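PDB 5JK2: Tp0751 from Treponema pallidum, which probably acts as a surface adhesin of the syphilis spirochaete, using a non-canonical lipocalin fold to attach to extracellular matrix components and host cells. Local coordinates for residues Ala51-Thr57 / Asp148-Tyr154. The protein carries 1 engineered substitution. Residues are numbered along the deposited sequence; the frame is centred on the assembly and turned at random.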
ATOM      1  N   ALA A  51      -4.204  -5.182  -3.338  1.00 34.48           N
ATOM      2  CA  ALA A  51      -5.531  -4.774  -3.785  1.00 33.82           C
ATOM      3  C   ALA A  51      -6.577  -4.992  -2.695  1.00 34.90           C
ATOM      4  O   ALA A  51      -6.950  -6.126  -2.398  1.00 38.58           O
ATOM      5  CB  ALA A  51      -5.914  -5.532  -5.040  1.00 37.80           C
ATOM      6  N   GLY A  52      -7.034  -3.894  -2.098  1.00 26.39           N
ATOM      7  CA  GLY A  52      -8.056  -3.946  -1.070  1.00 21.64           C
ATOM      8  C   GLY A  52      -7.845  -2.915   0.020  1.00 17.85           C
ATOM      9  O   GLY A  52      -6.996  -2.038  -0.098  1.00 19.11           O
ATOM     10  N   LEU A  53      -8.626  -3.035   1.089  1.00 21.22           N
ATOM     11  CA  LEU A  53      -8.591  -2.091   2.196  1.00 21.88           C
ATOM     12  C   LEU A  53      -7.584  -2.508   3.256  1.00 26.02           C
ATOM     13  O   LEU A  53      -7.505  -3.681   3.613  1.00 24.74           O
ATOM     14  CB  LEU A  53      -9.977  -1.975   2.828  1.00 19.81           C
ATOM     15  CG  LEU A  53     -10.102  -1.068   4.052  1.00 20.40           C
ATOM     16  CD1 LEU A  53      -9.787   0.365   3.683  1.00 19.69           C
ATOM     17  CD2 LEU A  53     -11.498  -1.187   4.641  1.00 30.06           C
ATOM     18  N   TRP A  54      -6.835  -1.535   3.768  1.00 26.11           N
ATOM     19  CA  TRP A  54      -5.851  -1.779   4.817  1.00 25.62           C
ATOM     20  C   TRP A  54      -6.023  -0.775   5.951  1.00 30.18           C
ATOM     21  O   TRP A  54      -6.137   0.427   5.712  1.00 28.82           O
ATOM     22  CB  TRP A  54      -4.438  -1.701   4.248  1.00 21.37           C
ATOM     23  CG  TRP A  54      -4.139  -2.781   3.255  1.00 19.53           C
ATOM     24  CD1 TRP A  54      -4.492  -2.804   1.940  1.00 20.60           C
ATOM     25  CD2 TRP A  54      -3.421  -3.995   3.500  1.00 27.18           C
ATOM     26  NE1 TRP A  54      -4.041  -3.959   1.349  1.00 22.63           N
ATOM     27  CE2 TRP A  54      -3.380  -4.706   2.285  1.00 25.67           C
ATOM     28  CE3 TRP A  54      -2.808  -4.550   4.628  1.00 28.30           C
ATOM     29  CZ2 TRP A  54      -2.750  -5.945   2.168  1.00 26.00           C
ATOM     30  CZ3 TRP A  54      -2.184  -5.779   4.508  1.00 23.86           C
ATOM     31  CH2 TRP A  54      -2.159  -6.461   3.288  1.00 22.42           C
ATOM     32  N   ILE A  55      -6.048  -1.280   7.182  1.00 33.96           N
ATOM     33  CA  ILE A  55      -6.246  -0.446   8.364  1.00 31.35           C
ATOM     34  C   ILE A  55      -4.993  -0.451   9.231  1.00 25.72           C
ATOM     35  O   ILE A  55      -4.410  -1.503   9.483  1.00 24.75           O
ATOM     36  CB  ILE A  55      -7.446  -0.925   9.204  1.00 30.88           C
ATOM     37  CG1 ILE A  55      -8.720  -0.933   8.360  1.00 33.18           C
ATOM     38  CG2 ILE A  55      -7.649  -0.024  10.410  1.00 31.59           C
ATOM     39  CD1 ILE A  55      -8.922  -2.185   7.567  1.00 24.49           C
ATOM     40  N   GLN A  56      -4.595   0.726   9.704  1.00 30.67           N
ATOM     41  CA  GLN A  56      -3.351   0.861  10.452  1.00 26.14           C
ATOM     42  C   GLN A  56      -3.467   0.281  11.860  1.00 29.56           C
ATOM     43  O   GLN A  56      -4.531   0.327  12.474  1.00 28.94           O
ATOM     44  CB  GLN A  56      -2.931   2.329  10.537  1.00 24.09           C
ATOM     45  CG  GLN A  56      -1.573   2.524  11.178  1.00 23.53           C
ATOM     46  CD  GLN A  56      -1.081   3.948  11.093  1.00 27.64           C
ATOM     47  OE1 GLN A  56      -0.886   4.614  12.109  1.00 28.32           O
ATOM     48  NE2 GLN A  56      -0.876   4.427   9.871  1.00 40.09           N
ATOM     49  N   THR A  57      -2.355  -0.252  12.363  1.00 33.50           N
ATOM     50  CA  THR A  57      -2.272  -0.772  13.729  1.00 35.76           C
ATOM     51  C   THR A  57      -1.625   0.287  14.627  1.00 37.60           C
ATOM     52  O   THR A  57      -0.993   1.209  14.110  1.00 39.32           O
ATOM     53  CB  THR A  57      -1.475  -2.105  13.759  1.00 32.71           C
ATOM     54  OG1 THR A  57      -2.060  -3.026  12.827  1.00 28.17           O
ATOM     55  CG2 THR A  57      -1.470  -2.733  15.153  1.00 40.59           C
ATOM     56  N   ASP A 148       2.807   6.326   8.127  1.00 33.48           N
ATOM     57  CA  ASP A 148       3.804   5.363   8.580  1.00 23.38           C
ATOM     58  C   ASP A 148       3.239   4.469   9.670  1.00 21.84           C
ATOM     59  O   ASP A 148       2.584   4.945  10.596  1.00 27.21           O
ATOM     60  CB  ASP A 148       5.053   6.074   9.103  1.00 30.28           C
ATOM     61  CG  ASP A 148       5.957   6.563   7.993  1.00 30.39           C
ATOM     62  OD1 ASP A 148       5.477   6.709   6.852  1.00 32.43           O
ATOM     63  OD2 ASP A 148       7.152   6.803   8.267  1.00 34.31           O
ATOM     64  N   GLY A 149       3.493   3.170   9.554  1.00 24.62           N
ATOM     65  CA  GLY A 149       3.075   2.220  10.566  1.00 30.39           C
ATOM     66  C   GLY A 149       2.688   0.876   9.989  1.00 25.15           C
ATOM     67  O   GLY A 149       2.816   0.639   8.789  1.00 23.99           O
ATOM     68  N   GLN A 150       2.210  -0.005  10.860  1.00 21.50           N
ATOM     69  CA  GLN A 150       1.794  -1.337  10.459  1.00 22.68           C
ATOM     70  C   GLN A 150       0.335  -1.311  10.019  1.00 27.65           C
ATOM     71  O   GLN A 150      -0.481  -0.610  10.615  1.00 27.41           O
ATOM     72  CB  GLN A 150       1.986  -2.323  11.612  1.00 28.23           C
ATOM     73  CG  GLN A 150       1.808  -3.776  11.225  1.00 26.57           C
ATOM     74  CD  GLN A 150       1.727  -4.692  12.428  1.00 25.28           C
ATOM     75  OE1 GLN A 150       1.548  -4.241  13.558  1.00 37.13           O
ATOM     76  NE2 GLN A 150       1.860  -5.987  12.188  1.00 29.56           N
ATOM     77  N   TYR A 151       0.018  -2.069   8.975  1.00 27.30           N
ATOM     78  CA  TYR A 151      -1.354  -2.191   8.495  1.00 24.57           C
ATOM     79  C   TYR A 151      -1.773  -3.650   8.428  1.00 24.13           C
ATOM     80  O   TYR A 151      -0.935  -4.546   8.348  1.00 28.91           O
ATOM     81  CB  TYR A 151      -1.512  -1.550   7.115  1.00 25.50           C
ATOM     82  CG  TYR A 151      -1.412  -0.049   7.114  1.00 26.41           C
ATOM     83  CD1 TYR A 151      -0.179   0.583   7.169  1.00 24.37           C
ATOM     84  CD2 TYR A 151      -2.551   0.739   7.052  1.00 27.92           C
ATOM     85  CE1 TYR A 151      -0.083   1.959   7.169  1.00 25.62           C
ATOM     86  CE2 TYR A 151      -2.466   2.115   7.050  1.00 26.65           C
ATOM     87  CZ  TYR A 151      -1.231   2.722   7.109  1.00 22.29           C
ATOM     88  OH  TYR A 151      -1.149   4.096   7.107  1.00 19.73           O
ATOM     89  N   THR A 152      -3.082  -3.874   8.457  1.00 28.81           N
ATOM     90  CA  THR A 152      -3.645  -5.204   8.285  1.00 24.79           C
ATOM     91  C   THR A 152      -4.834  -5.115   7.347  1.00 22.25           C
ATOM     92  O   THR A 152      -5.677  -4.234   7.491  1.00 26.66           O
ATOM     93  CB  THR A 152      -4.092  -5.818   9.622  1.00 25.80           C
ATOM     94  OG1 THR A 152      -5.030  -4.944  10.264  1.00 43.13           O
ATOM     95  CG2 THR A 152      -2.903  -6.032  10.534  1.00 20.55           C
ATOM     96  N   ARG A 153      -4.900  -6.021   6.380  1.00 21.79           N
ATOM     97  CA  ARG A 153      -5.995  -5.998   5.423  1.00 26.46           C
ATOM     98  C   ARG A 153      -7.301  -6.387   6.100  1.00 35.26           C
ATOM     99  O   ARG A 153      -7.315  -7.216   7.013  1.00 40.54           O
ATOM    100  CB  ARG A 153      -5.712  -6.934   4.247  1.00 31.58           C
ATOM    101  CG  ARG A 153      -6.626  -6.709   3.046  1.00 28.21           C
ATOM    102  CD  ARG A 153      -6.307  -7.676   1.928  1.00 25.16           C
ATOM    103  NE  ARG A 153      -7.033  -7.365   0.699  1.00 27.68           N
ATOM    104  CZ  ARG A 153      -8.275  -7.762   0.436  1.00 30.28           C
ATOM    105  NH1 ARG A 153      -8.844  -7.431  -0.714  1.00 35.24           N
ATOM    106  NH2 ARG A 153      -8.953  -8.487   1.318  1.00 37.95           N
ATOM    107  N   TYR A 154      -8.397  -5.785   5.648  1.00 35.27           N
ATOM    108  CA  TYR A 154      -9.694  -6.026   6.265  1.00 36.67           C
ATOM    109  C   TYR A 154     -10.278  -7.356   5.811  1.00 37.43           C
ATOM    110  O   TYR A 154     -10.254  -7.694   4.627  1.00 35.61           O
ATOM    111  CB  TYR A 154     -10.688  -4.900   5.954  1.00 36.57           C
ATOM    112  CG  TYR A 154     -12.047  -5.135   6.596  1.00 30.80           C
ATOM    113  CD1 TYR A 154     -12.286  -4.791   7.920  1.00 35.06           C
ATOM    114  CD2 TYR A 154     -13.076  -5.740   5.886  1.00 29.38           C
ATOM    115  CE1 TYR A 154     -13.524  -5.028   8.511  1.00 37.55           C
ATOM    116  CE2 TYR A 154     -14.311  -5.976   6.469  1.00 35.50           C
ATOM    117  CZ  TYR A 154     -14.530  -5.619   7.777  1.00 41.60           C
ATOM    118  OH  TYR A 154     -15.764  -5.862   8.340  1.00 48.39           O
TER
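Ile55 and Thr152 form the hydrogen-bonded pair at the middle of two antiparallel strands, 52-56 and 149-153: Ile55 N reaches Thr152 O at 3.0 Å on a nearly straight line, and Thr152 N returns to Ile55 O. Tyr154 N to Leu53 O and Thr57 N to Gln150 O continue the ladder, while Trp54-Arg153 and Gln56-Tyr151 are non-hydrogen-bonded pairs. These are the first and last strands of the eight-stranded, lipocalin-like barrel of the calycin clan, and their pairing closes it. In both non-hydrogen-bonded pairs the methylenes of Arg153 and Gln56 cover a ring while their polar ends reach past it. Arg153 CB sits 3.5 Å from the centroid of the six-membered ring of Trp54, almost on its normal. With CG anti to the backbone N (chi1 -165°) and the chain extended to NE, Arg153 NH1 donates to a lone pair of Ala51 O at 2.9 Å, with a weak bond from NE to the same oxygen. Gly52, at phi 144°, has a backbone that calls for glycine, and a CB there would run into Arg153 NH1. Gln56 CB similarly covers the Tyr151 face, and the amide, perpendicular to the ring, donates NE2-H to Tyr151 OH (2.8 Å), which also bonds Trp147 O. On the sheet face of Ile55 and Thr152, Ile55 CD1 packs 3.6 Å from Tyr154 CB.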